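Local coordinates for protein tartrate dehydrogenase/decarboxylase (Pseudomonas putida, PDB 3FLK) that oxidises tartrate to oxaloglycolate with NAD, converts meso-tartrate to D-glycerate and oxidatively decarboxylates D-malate to pyruvate, using magnesium or manganese, at residues Lys192-Ala197 with Lys221-Ile226. The protein carries 1 engineered substitution. Numbering follows the deposited sequence.
With MG (magnesium ion), chain I; NAI (1,4-dihydronicotinamide adenine dinucleotide), chain N; OXL (oxalate ion), chain O.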
loop_
_atom_site.group_PDB
_atom_site.type_symbol
_atom_site.label_atom_id
_atom_site.label_comp_id
_atom_site.label_asym_id
_atom_site.label_seq_id
_atom_site.Cartn_x
_atom_site.Cartn_y
_atom_site.Cartn_z
ATOM N N LYS A 192 -3.308 10.377 -3.212
ATOM C CA LYS A 192 -2.047 10.364 -3.959
ATOM C C LYS A 192 -2.122 11.439 -5.035
ATOM O O LYS A 192 -1.983 11.167 -6.231
ATOM C CB LYS A 192 -1.741 8.982 -4.559
ATOM C CG LYS A 192 -0.240 8.708 -4.749
ATOM C CD LYS A 192 0.551 9.089 -3.494
ATOM C CE LYS A 192 1.977 8.573 -3.509
ATOM N NZ LYS A 192 2.889 9.382 -4.366
ATOM N N SER A 193 -2.351 12.668 -4.577
ATOM C CA SER A 193 -2.636 13.804 -5.448
ATOM C C SER A 193 -1.399 14.425 -6.093
ATOM O O SER A 193 -1.491 15.485 -6.713
ATOM C CB SER A 193 -3.453 14.861 -4.695
ATOM O OG SER A 193 -2.991 15.019 -3.363
ATOM N N ASN A 194 -0.245 13.779 -5.944
ATOM C CA ASN A 194 0.923 14.153 -6.733
ATOM C C ASN A 194 1.061 13.297 -7.993
ATOM O O ASN A 194 1.136 13.831 -9.098
ATOM C CB ASN A 194 2.220 14.194 -5.900
ATOM C CG ASN A 194 2.412 12.971 -5.003
ATOM O OD1 ASN A 194 1.836 11.906 -5.227
ATOM N ND2 ASN A 194 3.248 13.128 -3.981
ATOM N N GLY A 195 1.053 11.974 -7.821
ATOM C CA GLY A 195 1.236 11.031 -8.927
ATOM C C GLY A 195 0.025 10.839 -9.825
ATOM O O GLY A 195 0.160 10.761 -11.047
HETATM N N MSE A 196 -1.155 10.737 -9.221
HETATM C CA MSE A 196 -2.402 10.643 -9.978
HETATM C C MSE A 196 -2.992 12.044 -10.132
HETATM O O MSE A 196 -3.600 12.579 -9.206
HETATM C CB MSE A 196 -3.372 9.673 -9.300
HETATM C CG MSE A 196 -3.028 8.206 -9.554
HETATM SE SE MSE A 196 -3.241 7.068 -7.988
HETATM C CE MSE A 196 -5.177 7.116 -7.787
ATOM N N ALA A 197 -2.798 12.626 -11.313
ATOM C CA ALA A 197 -2.990 14.065 -11.524
ATOM C C ALA A 197 -4.439 14.540 -11.668
ATOM O O ALA A 197 -4.703 15.740 -11.597
ATOM C CB ALA A 197 -2.155 14.535 -12.715
ATOM N N LYS A 221 -5.125 14.852 5.324
ATOM C CA LYS A 221 -4.907 13.989 4.171
ATOM C C LYS A 221 -3.452 13.544 4.122
ATOM O O LYS A 221 -2.542 14.292 4.491
ATOM C CB LYS A 221 -5.345 14.663 2.863
ATOM C CG LYS A 221 -4.531 15.877 2.457
ATOM C CD LYS A 221 -5.077 16.503 1.183
ATOM C CE LYS A 221 -4.107 17.528 0.633
ATOM N NZ LYS A 221 -4.618 18.149 -0.616
ATOM N N GLN A 222 -3.246 12.304 3.695
ATOM C CA GLN A 222 -1.915 11.731 3.628
ATOM C C GLN A 222 -1.774 10.955 2.333
ATOM O O GLN A 222 -2.672 10.191 1.959
ATOM C CB GLN A 222 -1.655 10.818 4.832
ATOM C CG GLN A 222 -1.623 11.544 6.178
ATOM C CD GLN A 222 -1.286 10.641 7.352
ATOM O OE1 GLN A 222 -1.741 10.875 8.473
ATOM N NE2 GLN A 222 -0.483 9.611 7.106
ATOM N N HIS A 223 -0.658 11.169 1.640
ATOM C CA HIS A 223 -0.337 10.371 0.469
ATOM C C HIS A 223 -0.226 8.911 0.901
ATOM O O HIS A 223 0.259 8.620 1.996
ATOM C CB HIS A 223 0.959 10.847 -0.192
ATOM C CG HIS A 223 0.859 12.204 -0.822
ATOM N ND1 HIS A 223 -0.092 12.521 -1.768
ATOM C CD2 HIS A 223 1.607 13.320 -0.655
ATOM C CE1 HIS A 223 0.066 13.776 -2.149
ATOM N NE2 HIS A 223 1.093 14.284 -1.490
ATOM N N ILE A 224 -0.686 8.008 0.043
ATOM C CA ILE A 224 -0.802 6.589 0.387
ATOM C C ILE A 224 0.523 5.960 0.833
ATOM O O ILE A 224 0.533 5.132 1.743
ATOM C CB ILE A 224 -1.506 5.761 -0.742
ATOM C CG1 ILE A 224 -1.806 4.322 -0.284
ATOM C CG2 ILE A 224 -0.701 5.776 -2.049
ATOM C CD1 ILE A 224 -2.867 4.211 0.811
ATOM N N ASP A 225 1.633 6.368 0.219
ATOM C CA ASP A 225 2.939 5.810 0.572
ATOM C C ASP A 225 3.329 6.100 2.026
ATOM O O ASP A 225 3.669 5.178 2.770
ATOM C CB ASP A 225 4.037 6.209 -0.430
ATOM C CG ASP A 225 4.247 7.719 -0.537
ATOM O OD1 ASP A 225 3.409 8.508 -0.055
ATOM O OD2 ASP A 225 5.276 8.113 -1.125
ATOM N N ILE A 226 3.236 7.363 2.439
ATOM C CA ILE A 226 3.576 7.733 3.812
ATOM C C ILE A 226 2.504 7.293 4.821
ATOM O O ILE A 226 2.814 7.043 5.985
ATOM C CB ILE A 226 3.925 9.250 3.958
ATOM C CG1 ILE A 226 4.635 9.521 5.293
ATOM C CG2 ILE A 226 2.682 10.133 3.799
ATOM C CD1 ILE A 226 6.000 8.834 5.445
HETATM MG MG MG I . 6.875 7.874 -2.374
HETATM P PA NAI N . 7.492 13.382 2.878
HETATM O O1A NAI N . 8.403 12.284 2.482
HETATM O O2A NAI N . 8.031 14.695 2.460
HETATM O O5B NAI N . 7.289 13.380 4.473
HETATM C C5B NAI N . 6.541 12.387 5.136
HETATM C C4B NAI N . 6.908 12.336 6.618
HETATM O O4B NAI N . 8.212 11.814 6.794
HETATM C C3B NAI N . 6.892 13.716 7.257
HETATM O O3B NAI N . 6.306 13.609 8.533
HETATM C C2B NAI N . 8.355 14.098 7.361
HETATM O O2B NAI N . 8.634 14.902 8.485
HETATM C C1B NAI N . 9.070 12.756 7.414
HETATM N N9A NAI N . 10.352 12.827 6.698
HETATM C C8A NAI N . 10.537 12.869 5.338
HETATM N N7A NAI N . 11.862 12.926 5.086
HETATM C C5A NAI N . 12.526 12.917 6.257
HETATM C C6A NAI N . 13.881 12.958 6.564
HETATM N N6A NAI N . 14.792 12.960 5.594
HETATM N N1A NAI N . 14.273 12.932 7.889
HETATM C C2A NAI N . 13.330 12.871 8.898
HETATM N N3A NAI N . 11.984 12.832 8.583
HETATM C C4A NAI N . 11.589 12.852 7.283
HETATM O O3 NAI N . 6.068 13.052 2.208
HETATM P PN NAI N . 4.728 13.937 2.287
HETATM O O1N NAI N . 4.681 14.661 3.578
HETATM O O2N NAI N . 3.626 13.025 1.917
HETATM O O5D NAI N . 4.915 14.977 1.074
HETATM C C5D NAI N . 5.405 16.287 1.267
HETATM C C4D NAI N . 5.693 16.927 -0.088
HETATM O O4D NAI N . 6.747 16.243 -0.745
HETATM C C3D NAI N . 4.495 16.877 -1.022
HETATM O O3D NAI N . 4.412 18.111 -1.696
HETATM C C2D NAI N . 4.830 15.763 -1.999
HETATM O O2D NAI N . 4.231 15.973 -3.255
HETATM C C1D NAI N . 6.350 15.834 -2.044
HETATM N N1N NAI N . 7.042 14.572 -2.387
HETATM C C2N NAI N . 8.064 14.625 -3.297
HETATM C C3N NAI N . 8.766 13.473 -3.647
HETATM C C7N NAI N . 10.015 13.595 -4.471
HETATM O O7N NAI N . 10.616 14.861 -4.616
HETATM N N7N NAI N . 10.535 12.508 -5.048
HETATM C C4N NAI N . 8.423 12.257 -3.053
HETATM C C5N NAI N . 7.384 12.210 -2.121
HETATM C C6N NAI N . 6.700 13.379 -1.790
HETATM C C1 OXL O . 7.727 8.866 -5.145
HETATM C C2 OXL O . 6.520 9.653 -4.868
HETATM O O1 OXL O . 8.240 8.209 -4.206
HETATM O O2 OXL O . 6.055 10.413 -5.750
HETATM O O3 OXL O . 8.213 8.862 -6.298
HETATM O O4 OXL O . 5.980 9.537 -3.743
HETATM O O HOH W 1 4.094 10.964 -2.313
HETATM O O HOH W 2 -1.637 17.337 -1.965
HETATM O O HOH W 3 8.120 8.992 -1.210
HETATM O O HOH W 4 7.777 6.056 -1.793
#
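Lys221, on strand 218-223, reaches Ser193 through a water: its NZ binds that water weakly, and Ser193 OG accepts from it. Lys221 NZ also forms a salt bridge, and Ser193 OG a hydrogen bond, with Asp204.

His223 closes the strand and sits at the N-cap of helix 224-233. The amide of Asn194 stacks on one face of its imidazole, planes 12° apart, with Asn194 ND2 3.5 Å from His223 NE2 but badly angled for a bond. A flat amide suits this place: Asn194 ND2 donates a nearly straight hydrogen bond (166°) to O2D of the NADH ribose, 3.1 Å away, while Asn194 OD1 accepts from Lys192 NZ and Gly195 N, which fixes the amide's rotation. At the ring edge lie Ser193 N and phosphate oxygen O2N of NADH; His223 NE2 bonds to Asp86 of the second subunit.

Ile224 lays CG2 against the aliphatic part of Lys192, 3.8 Å from CD. Bends at chi2 and chi4 (78°) turn that chain past Ile224 and Asp225; Lys192 NZ hydrogen-bonds to oxalate O4 at 3.2 Å. A water accepts from Lys192 NZ and Asn194 ND2, 2.9 Å from each.

Asp225 OD2 binds magnesium at 2.0 Å, whereas OD1 takes Ile226 N from above the carboxylate plane. Ile226 CG1 packs on NADH C5B.

Asp249 of the second subunit shares the metal and salt-bridges Lys192, so the contact assembles metal, oxalate and cofactor at the subunit interface.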